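Local coordinates for CBS domain containing membrane protein (Sphaerobacter thermophilus, PDB 4ESY) that is of uncharacterised function but is predicted to be a membrane protein whose C-terminal pair of CBS domains probably binds adenosine-type ligands for regulation, at residues V124-R138 / I150-E163. Residues are numbered along the deposited sequence; the frame is centred on the assembly and turned at random.
Sequences VGSIADQMRRHGIHR and IVTRRDLLKLLLLE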
loop_
_atom_site.group_PDB
_atom_site.type_symbol
_atom_site.label_atom_id
_atom_site.label_comp_id
_atom_site.label_asym_id
_atom_site.label_seq_id
_atom_site.Cartn_x
_atom_site.Cartn_y
_atom_site.Cartn_z
ATOM N N VAL B 124 5.636 -18.242 5.943
ATOM C CA VAL B 124 4.568 -17.335 5.536
ATOM C C VAL B 124 3.300 -17.509 6.407
ATOM O O VAL B 124 2.736 -16.519 6.893
ATOM C CB VAL B 124 4.260 -17.517 4.019
ATOM C CG1 VAL B 124 2.866 -17.020 3.666
ATOM C CG2 VAL B 124 5.344 -16.831 3.173
ATOM N N GLY B 125 2.878 -18.758 6.622
ATOM C CA GLY B 125 1.698 -19.037 7.420
ATOM C C GLY B 125 1.799 -18.415 8.803
ATOM O O GLY B 125 0.872 -17.788 9.305
ATOM N N SER B 126 2.964 -18.535 9.412
ATOM C CA SER B 126 3.120 -18.086 10.789
ATOM C C SER B 126 3.108 -16.542 10.886
ATOM O O SER B 126 2.544 -15.971 11.817
ATOM C CB SER B 126 4.422 -18.665 11.358
ATOM O OG SER B 126 5.538 -17.987 10.794
ATOM N N ILE B 127 3.721 -15.855 9.924
ATOM C CA ILE B 127 3.647 -14.399 9.923
ATOM C C ILE B 127 2.211 -13.935 9.563
ATOM O O ILE B 127 1.676 -13.003 10.155
ATOM C CB ILE B 127 4.786 -13.753 9.057
ATOM C CG1 ILE B 127 4.860 -12.247 9.268
ATOM C CG2 ILE B 127 4.543 -13.940 7.610
ATOM C CD1 ILE B 127 6.268 -11.660 8.941
ATOM N N ALA B 128 1.575 -14.613 8.625
ATOM C CA ALA B 128 0.161 -14.334 8.321
ATOM C C ALA B 128 -0.694 -14.447 9.596
ATOM O O ALA B 128 -1.550 -13.607 9.872
ATOM C CB ALA B 128 -0.345 -15.292 7.262
ATOM N N ASP B 129 -0.424 -15.476 10.384
ATOM C CA ASP B 129 -1.115 -15.652 11.641
ATOM C C ASP B 129 -0.845 -14.523 12.610
ATOM O O ASP B 129 -1.748 -14.076 13.301
ATOM C CB ASP B 129 -0.732 -16.997 12.251
ATOM C CG ASP B 129 -1.302 -18.164 11.460
ATOM O OD1 ASP B 129 -2.153 -17.896 10.565
ATOM O OD2 ASP B 129 -0.901 -19.328 11.723
ATOM N N GLN B 130 0.409 -14.072 12.644
ATOM C CA GLN B 130 0.808 -12.921 13.445
ATOM C C GLN B 130 0.015 -11.677 13.042
ATOM O O GLN B 130 -0.482 -10.950 13.899
ATOM C CB GLN B 130 2.318 -12.653 13.300
ATOM C CG GLN B 130 3.228 -13.546 14.161
ATOM C CD GLN B 130 4.710 -13.219 13.981
ATOM O OE1 GLN B 130 5.157 -12.900 12.881
ATOM N NE2 GLN B 130 5.474 -13.309 15.061
HETATM N N MSE B 131 -0.093 -11.445 11.733
HETATM C CA MSE B 131 -0.804 -10.262 11.192
HETATM C C MSE B 131 -2.198 -10.156 11.787
HETATM O O MSE B 131 -2.512 -9.198 12.480
HETATM C CB MSE B 131 -0.974 -10.314 9.670
HETATM C CG MSE B 131 0.204 -9.885 8.849
HETATM SE SE MSE B 131 0.698 -7.996 8.679
HETATM C CE MSE B 131 2.347 -8.369 7.712
ATOM N N ARG B 132 -3.016 -11.162 11.511
ATOM C CA ARG B 132 -4.401 -11.200 11.968
ATOM C C ARG B 132 -4.536 -11.137 13.489
ATOM O O ARG B 132 -5.364 -10.386 14.001
ATOM C CB ARG B 132 -5.107 -12.462 11.463
ATOM C CG ARG B 132 -4.751 -12.885 10.052
ATOM C CD ARG B 132 -5.570 -14.115 9.653
ATOM N NE ARG B 132 -4.802 -15.087 8.874
ATOM C CZ ARG B 132 -4.655 -16.363 9.219
ATOM N NH1 ARG B 132 -3.933 -17.182 8.457
ATOM N NH2 ARG B 132 -5.234 -16.816 10.331
ATOM N N ARG B 133 -3.740 -11.936 14.200
ATOM C CA ARG B 133 -3.852 -12.058 15.656
ATOM C C ARG B 133 -3.608 -10.743 16.369
ATOM O O ARG B 133 -4.254 -10.449 17.367
ATOM C CB ARG B 133 -2.895 -13.119 16.191
ATOM C CG ARG B 133 -2.755 -13.170 17.705
ATOM C CD ARG B 133 -2.058 -14.464 18.147
ATOM N NE ARG B 133 -0.895 -14.761 17.304
ATOM C CZ ARG B 133 -0.822 -15.763 16.420
ATOM N NH1 ARG B 133 -1.849 -16.600 16.262
ATOM N NH2 ARG B 133 0.284 -15.931 15.697
ATOM N N HIS B 134 -2.684 -9.950 15.853
ATOM C CA HIS B 134 -2.421 -8.651 16.428
ATOM C C HIS B 134 -3.091 -7.576 15.606
ATOM O O HIS B 134 -2.978 -6.396 15.918
ATOM C CB HIS B 134 -0.926 -8.386 16.483
ATOM C CG HIS B 134 -0.183 -9.311 17.395
ATOM N ND1 HIS B 134 -0.138 -9.131 18.761
ATOM C CD2 HIS B 134 0.551 -10.419 17.135
ATOM C CE1 HIS B 134 0.589 -10.090 19.304
ATOM N NE2 HIS B 134 1.017 -10.886 18.340
ATOM N N GLY B 135 -3.783 -7.998 14.551
ATOM C CA GLY B 135 -4.467 -7.091 13.637
ATOM C C GLY B 135 -3.601 -5.934 13.179
ATOM O O GLY B 135 -4.031 -4.775 13.234
ATOM N N ILE B 136 -2.376 -6.245 12.749
ATOM C CA ILE B 136 -1.438 -5.215 12.327
ATOM C C ILE B 136 -1.220 -5.273 10.836
ATOM O O ILE B 136 -1.671 -6.200 10.185
ATOM C CB ILE B 136 -0.096 -5.329 13.067
ATOM C CG1 ILE B 136 0.500 -6.722 12.889
ATOM C CG2 ILE B 136 -0.297 -5.032 14.545
ATOM C CD1 ILE B 136 1.654 -6.990 13.818
ATOM N N HIS B 137 -0.532 -4.274 10.292
ATOM C CA HIS B 137 -0.344 -4.181 8.845
ATOM C C HIS B 137 1.096 -4.368 8.367
ATOM O O HIS B 137 1.341 -4.470 7.147
ATOM C CB HIS B 137 -0.870 -2.852 8.325
ATOM C CG HIS B 137 -2.339 -2.660 8.550
ATOM N ND1 HIS B 137 -3.298 -3.262 7.759
ATOM C CD2 HIS B 137 -3.010 -1.953 9.490
ATOM C CE1 HIS B 137 -4.498 -2.923 8.197
ATOM N NE2 HIS B 137 -4.351 -2.127 9.244
ATOM N N ARG B 138 2.036 -4.422 9.309
ATOM C CA ARG B 138 3.453 -4.474 8.957
ATOM C C ARG B 138 4.205 -5.230 10.020
ATOM O O ARG B 138 3.986 -4.977 11.191
ATOM C CB ARG B 138 4.039 -3.066 8.974
ATOM C CG ARG B 138 4.066 -2.373 7.650
ATOM C CD ARG B 138 4.499 -0.927 7.850
ATOM N NE ARG B 138 3.436 -0.112 8.407
ATOM C CZ ARG B 138 2.566 0.575 7.672
ATOM N NH1 ARG B 138 2.640 0.535 6.345
ATOM N NH2 ARG B 138 1.629 1.305 8.262
ATOM N N ILE B 150 10.674 -5.656 5.769
ATOM C CA ILE B 150 9.385 -5.422 6.415
ATOM C C ILE B 150 8.342 -6.120 5.561
ATOM O O ILE B 150 8.308 -5.936 4.353
ATOM C CB ILE B 150 9.010 -3.932 6.540
ATOM C CG1 ILE B 150 9.838 -3.232 7.610
ATOM C CG2 ILE B 150 7.527 -3.792 6.965
ATOM C CD1 ILE B 150 9.647 -1.693 7.633
ATOM N N VAL B 151 7.534 -6.967 6.179
ATOM C CA VAL B 151 6.511 -7.684 5.435
ATOM C C VAL B 151 5.189 -6.966 5.714
ATOM O O VAL B 151 4.858 -6.670 6.870
ATOM C CB VAL B 151 6.435 -9.156 5.868
ATOM C CG1 VAL B 151 5.131 -9.830 5.341
ATOM C CG2 VAL B 151 7.683 -9.897 5.402
ATOM N N THR B 152 4.480 -6.602 4.656
ATOM C CA THR B 152 3.206 -5.910 4.828
ATOM C C THR B 152 2.024 -6.837 4.529
ATOM O O THR B 152 2.177 -7.901 3.937
ATOM C CB THR B 152 3.097 -4.717 3.877
ATOM O OG1 THR B 152 3.140 -5.213 2.533
ATOM C CG2 THR B 152 4.279 -3.769 4.093
ATOM N N ARG B 153 0.839 -6.380 4.897
ATOM C CA ARG B 153 -0.389 -7.091 4.585
ATOM C C ARG B 153 -0.522 -7.209 3.056
ATOM O O ARG B 153 -0.852 -8.264 2.563
ATOM C CB ARG B 153 -1.583 -6.385 5.237
ATOM C CG ARG B 153 -2.892 -7.126 5.166
ATOM C CD ARG B 153 -3.974 -6.394 5.971
ATOM N NE ARG B 153 -3.763 -6.512 7.420
ATOM C CZ ARG B 153 -4.400 -7.386 8.205
ATOM N NH1 ARG B 153 -5.302 -8.218 7.682
ATOM N NH2 ARG B 153 -4.156 -7.422 9.514
ATOM N N ARG B 154 -0.208 -6.145 2.312
ATOM C CA ARG B 154 -0.241 -6.222 0.851
ATOM C C ARG B 154 0.639 -7.338 0.266
ATOM O O ARG B 154 0.204 -8.041 -0.655
ATOM C CB ARG B 154 0.142 -4.884 0.194
ATOM C CG ARG B 154 0.388 -5.055 -1.325
ATOM C CD ARG B 154 0.717 -3.751 -2.087
ATOM N NE ARG B 154 0.887 -3.991 -3.525
ATOM C CZ ARG B 154 1.385 -3.086 -4.375
ATOM N NH1 ARG B 154 1.781 -1.892 -3.916
ATOM N NH2 ARG B 154 1.512 -3.371 -5.679
ATOM N N ASP B 155 1.876 -7.465 0.762
ATOM C CA ASP B 155 2.747 -8.568 0.378
ATOM C C ASP B 155 2.058 -9.913 0.579
ATOM O O ASP B 155 2.116 -10.803 -0.273
ATOM C CB ASP B 155 4.046 -8.598 1.213
ATOM C CG ASP B 155 4.925 -7.327 1.039
ATOM O OD1 ASP B 155 4.911 -6.724 -0.074
ATOM O OD2 ASP B 155 5.635 -6.942 2.023
ATOM N N LEU B 156 1.438 -10.085 1.722
ATOM C CA LEU B 156 0.913 -11.392 2.039
ATOM C C LEU B 156 -0.311 -11.718 1.154
ATOM O O LEU B 156 -0.539 -12.866 0.812
ATOM C CB LEU B 156 0.565 -11.484 3.525
ATOM C CG LEU B 156 1.753 -11.528 4.497
ATOM C CD1 LEU B 156 1.224 -11.783 5.894
ATOM C CD2 LEU B 156 2.810 -12.587 4.178
ATOM N N LEU B 157 -1.045 -10.688 0.755
ATOM C CA LEU B 157 -2.283 -10.897 -0.002
ATOM C C LEU B 157 -2.014 -11.322 -1.429
ATOM O O LEU B 157 -2.928 -11.748 -2.125
ATOM C CB LEU B 157 -3.135 -9.640 0.009
ATOM C CG LEU B 157 -3.781 -9.485 1.364
ATOM C CD1 LEU B 157 -4.337 -8.062 1.543
ATOM C CD2 LEU B 157 -4.898 -10.541 1.492
ATOM N N LYS B 158 -0.757 -11.210 -1.854
ATOM C CA LYS B 158 -0.313 -11.803 -3.122
ATOM C C LYS B 158 -0.188 -13.326 -3.034
ATOM O O LYS B 158 -0.080 -14.003 -4.056
ATOM C CB LYS B 158 1.038 -11.208 -3.536
ATOM C CG LYS B 158 0.976 -9.714 -3.925
ATOM C CD LYS B 158 2.372 -9.182 -4.109
ATOM C CE LYS B 158 2.332 -7.773 -4.654
ATOM N NZ LYS B 158 3.706 -7.295 -4.789
ATOM N N LEU B 159 -0.232 -13.843 -1.810
ATOM C CA LEU B 159 -0.040 -15.269 -1.525
ATOM C C LEU B 159 -1.239 -15.948 -0.894
ATOM O O LEU B 159 -1.570 -17.069 -1.259
ATOM C CB LEU B 159 1.148 -15.454 -0.581
ATOM C CG LEU B 159 2.470 -15.055 -1.223
ATOM C CD1 LEU B 159 3.555 -14.916 -0.172
ATOM C CD2 LEU B 159 2.808 -16.142 -2.175
ATOM N N LEU B 160 -1.900 -15.302 0.059
ATOM C CA LEU B 160 -2.963 -16.017 0.743
ATOM C C LEU B 160 -3.965 -15.059 1.365
ATOM O O LEU B 160 -3.651 -13.907 1.591
ATOM C CB LEU B 160 -2.380 -17.014 1.790
ATOM C CG LEU B 160 -1.855 -16.489 3.145
ATOM C CD1 LEU B 160 -1.324 -17.644 4.042
ATOM C CD2 LEU B 160 -0.803 -15.390 3.033
ATOM N N LEU B 161 -5.174 -15.551 1.620
ATOM C CA LEU B 161 -6.210 -14.746 2.237
ATOM C C LEU B 161 -5.808 -14.468 3.680
ATOM O O LEU B 161 -5.058 -15.242 4.270
ATOM C CB LEU B 161 -7.544 -15.496 2.208
ATOM C CG LEU B 161 -8.092 -15.764 0.809
ATOM C CD1 LEU B 161 -9.243 -16.796 0.790
ATOM C CD2 LEU B 161 -8.538 -14.440 0.201
ATOM N N LEU B 162 -6.296 -13.370 4.245
ATOM C CA LEU B 162 -6.117 -13.111 5.674
ATOM C C LEU B 162 -7.463 -12.962 6.421
ATOM O O LEU B 162 -8.210 -12.003 6.202
ATOM C CB LEU B 162 -5.231 -11.880 5.888
ATOM C CG LEU B 162 -3.911 -11.953 5.123
ATOM C CD1 LEU B 162 -3.172 -10.646 5.178
ATOM C CD2 LEU B 162 -3.063 -13.067 5.686
ATOM N N GLU B 163 -7.762 -13.924 7.293
ATOM C CA GLU B 163 -8.953 -13.885 8.158
ATOM C C GLU B 163 -10.263 -13.631 7.403
ATOM O O GLU B 163 -10.384 -13.924 6.210
ATOM C CB GLU B 163 -8.780 -12.851 9.284
ATOM C CG GLU B 163 -9.811 -12.941 10.419
ATOM C CD GLU B 163 -9.504 -14.047 11.422
ATOM O OE1 GLU B 163 -9.491 -13.761 12.641
ATOM O OE2 GLU B 163 -9.283 -15.200 10.994
#
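The two helices of the second CBS motif meet here, with M131 and L156 at the centre of their packing. M131 CG and L156 CD1 approach tip to tip at 3.7 Å. The chain of M131, a selenomethionine, bends at chi2 (-74°), which brings CE beside V151 CG1 and close to V151 O. L156 CD1 also lies against A128 CA, and L156 CD2 touches I127 CG2. I127 CD1 meets V151 CB head-on at 4.0 Å. Beyond L156 the chain folds back over helix 124-134: V124 and L160 slide past each other, and L162 CD2 rests on A128 CB at 3.8 Å.

In the CBS fold, a beta-hairpin joins these two helices. The hairpin pairs R138 with T152 as an antiparallel non-hydrogen-bonded pair. T152 then caps helix 153-157, forming a capping box with D155. Helix 124-134 ends in a Schellman motif at G135.

R153 ties the turn after that motif to the start of helix 153-157. Its backbone N donates to H137 O (3.0 Å). CG lies anti to the backbone N (chi1 -171°), and the chain bends at chi3. This brings R153 NH2 to I136 O, a hydrogen bond of 2.8 Å. The H137 and R153 side chains cross obliquely, with H137 ND1 3.3 Å from R153 NE and the ring and guanidinium planes 64° apart. With an alanine here the guanidinium is gone, so I136 O would probably be left without this donor, and the H137 ring is likely to be freer to turn. At the outer end, R132 CD packs on E163 CB, though both side chains are poorly ordered and this contact is less certain. R132 NH1 forms a salt bridge with D129 OD1.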